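Local atomic coordinates of mannose-specific lectin 3 chain 2 (Crocus vernus, PDB entry 3MEZ), a protein that probably binds mannose and weakly agglutinates trypsin-treated rabbit erythrocytes, as the domain 2 chain of a heterotetrameric bulb-type lectin. Residues A19-R24 with Y91-Q96. Sequence-based numbering, arbitrary orientation.
Sequences AQLATR and YVLILQ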
# COMPACT_ATOMS: atom_id res chain seq x y z
N ALA B 19 -3.05 -10.87 -0.24
CA ALA B 19 -3.70 -9.78 -0.90
C ALA B 19 -4.13 -10.19 -2.33
O ALA B 19 -3.52 -10.99 -2.92
CB ALA B 19 -2.80 -8.65 -0.96
N GLN B 20 -5.23 -9.64 -2.81
CA GLN B 20 -5.75 -10.01 -4.09
C GLN B 20 -6.37 -8.90 -4.91
O GLN B 20 -6.71 -7.86 -4.42
CB GLN B 20 -6.77 -11.13 -3.95
CG GLN B 20 -8.04 -10.71 -3.28
CD GLN B 20 -9.06 -11.83 -3.13
OE1 GLN B 20 -8.78 -12.89 -2.67
NE2 GLN B 20 -10.25 -11.55 -3.51
N LEU B 21 -6.50 -9.20 -6.20
CA LEU B 21 -7.41 -8.55 -7.09
C LEU B 21 -8.59 -9.48 -7.25
O LEU B 21 -8.42 -10.66 -7.18
CB LEU B 21 -6.81 -8.28 -8.44
CG LEU B 21 -5.53 -7.50 -8.59
CD1 LEU B 21 -5.12 -7.35 -9.98
CD2 LEU B 21 -5.58 -6.18 -7.93
N ALA B 22 -9.77 -8.92 -7.43
CA ALA B 22 -10.99 -9.66 -7.55
C ALA B 22 -11.95 -9.02 -8.52
O ALA B 22 -12.09 -7.84 -8.52
CB ALA B 22 -11.63 -9.73 -6.23
N THR B 23 -12.63 -9.83 -9.33
CA THR B 23 -13.82 -9.44 -10.05
C THR B 23 -14.71 -10.64 -10.33
O THR B 23 -14.23 -11.67 -10.68
CB THR B 23 -13.51 -8.69 -11.34
OG1 THR B 23 -14.72 -8.21 -11.92
CG2 THR B 23 -12.88 -9.54 -12.31
N ARG B 24 -16.00 -10.47 -10.13
CA ARG B 24 -16.94 -11.57 -10.23
C ARG B 24 -16.45 -12.69 -9.34
O ARG B 24 -16.19 -12.45 -8.23
CB ARG B 24 -17.17 -12.00 -11.66
CG ARG B 24 -17.58 -10.87 -12.53
CD ARG B 24 -18.14 -11.29 -13.89
NE ARG B 24 -18.65 -10.17 -14.66
CZ ARG B 24 -19.07 -10.25 -15.91
NH1 ARG B 24 -19.06 -11.36 -16.53
NH2 ARG B 24 -19.51 -9.20 -16.52
N TYR B 91 2.02 1.67 -15.96
CA TYR B 91 1.31 0.51 -16.45
C TYR B 91 0.18 0.08 -15.50
O TYR B 91 0.11 0.51 -14.38
CB TYR B 91 2.25 -0.65 -16.69
CG TYR B 91 3.21 -0.48 -17.84
CD1 TYR B 91 4.26 0.38 -17.76
CD2 TYR B 91 3.04 -1.19 -19.02
CE1 TYR B 91 5.14 0.51 -18.80
CE2 TYR B 91 3.88 -1.06 -20.01
CZ TYR B 91 4.92 -0.19 -19.93
OH TYR B 91 5.76 -0.06 -20.94
N VAL B 92 -0.73 -0.72 -16.01
CA VAL B 92 -1.81 -1.17 -15.24
C VAL B 92 -2.04 -2.66 -15.47
O VAL B 92 -1.93 -3.13 -16.54
CB VAL B 92 -3.01 -0.27 -15.53
CG1 VAL B 92 -3.90 -0.85 -16.55
CG2 VAL B 92 -3.63 0.15 -14.37
N LEU B 93 -2.26 -3.39 -14.40
CA LEU B 93 -2.64 -4.79 -14.43
C LEU B 93 -4.12 -4.82 -14.07
O LEU B 93 -4.48 -4.40 -13.00
CB LEU B 93 -1.88 -5.57 -13.39
CG LEU B 93 -1.64 -7.08 -13.31
CD1 LEU B 93 -1.81 -7.74 -11.96
CD2 LEU B 93 -2.27 -7.88 -14.37
N ILE B 94 -4.93 -5.30 -14.98
CA ILE B 94 -6.35 -5.40 -14.79
C ILE B 94 -6.83 -6.84 -14.70
O ILE B 94 -6.57 -7.63 -15.54
CB ILE B 94 -7.11 -4.71 -15.92
CG1 ILE B 94 -6.65 -3.27 -16.12
CG2 ILE B 94 -8.56 -4.72 -15.68
CD1 ILE B 94 -7.19 -2.63 -17.25
N LEU B 95 -7.58 -7.16 -13.66
CA LEU B 95 -8.24 -8.44 -13.63
C LEU B 95 -9.59 -8.27 -14.28
O LEU B 95 -10.48 -7.73 -13.72
CB LEU B 95 -8.38 -8.98 -12.23
CG LEU B 95 -8.99 -10.36 -12.06
CD1 LEU B 95 -8.15 -11.41 -12.68
CD2 LEU B 95 -9.26 -10.69 -10.62
N GLN B 96 -9.67 -8.71 -15.51
CA GLN B 96 -10.83 -8.52 -16.36
C GLN B 96 -12.02 -9.46 -16.15
O GLN B 96 -11.87 -10.55 -15.74
CB GLN B 96 -10.43 -8.51 -17.84
CG GLN B 96 -9.25 -7.72 -18.19
CD GLN B 96 -8.93 -7.72 -19.65
OE1 GLN B 96 -9.33 -8.59 -20.38
NE2 GLN B 96 -8.18 -6.75 -20.06
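Two peptide groups are the flat surfaces of this contact. The L21-A22 peptide has a methyl of the other segment over one face, and the L95-Q96 peptide is met at its carbonyl oxygen. L95 CD2 sits above the L21-A22 peptide, 3.6 Å from L21 C and 3.7 Å from A22 CA. T23 CG2 lies beyond L95 O, raised from the plane of the L95-Q96 peptide, and Q96 O is also close to this methyl.

The fold is the beta-prism II of monocot mannose-binding lectins, in which three antiparallel sheets surround an apolar core. Strand 20-23 is an outermost strand of one sheet within this chain. Strand 92-95 runs between 8-10 and 101-110 in another. The axes of the two segments come within 7.4 Å at 48°, and no hydrogen bond joins them. The contact is sheet-to-sheet packing, and every touching residue is buried.

L95 CG is anti to the backbone N (chi1 -177°), which places CG and its methyls against strand 20-23. L95 CD2 also lies 4.1 Å from L21 CB. L21 and L93 cross obliquely and meet through their CD1 methyls, 3.9 Å apart. L93 also packs on L9, L28 and V103, so L93 bridges its own sheet and that of strand 20-23.

T23 divides its two branches. OG1, anti to the backbone N, hydrogen-bonds D1 OD2 of the mannose-specific lectin 3 chain 1 subunit. The methyl branch turns to strand 92-95 instead. There T23 CG2 touches L95 CG at 4.0 Å and stands 3.3 Å from L95 O, past the oxygen and well off the peptide plane.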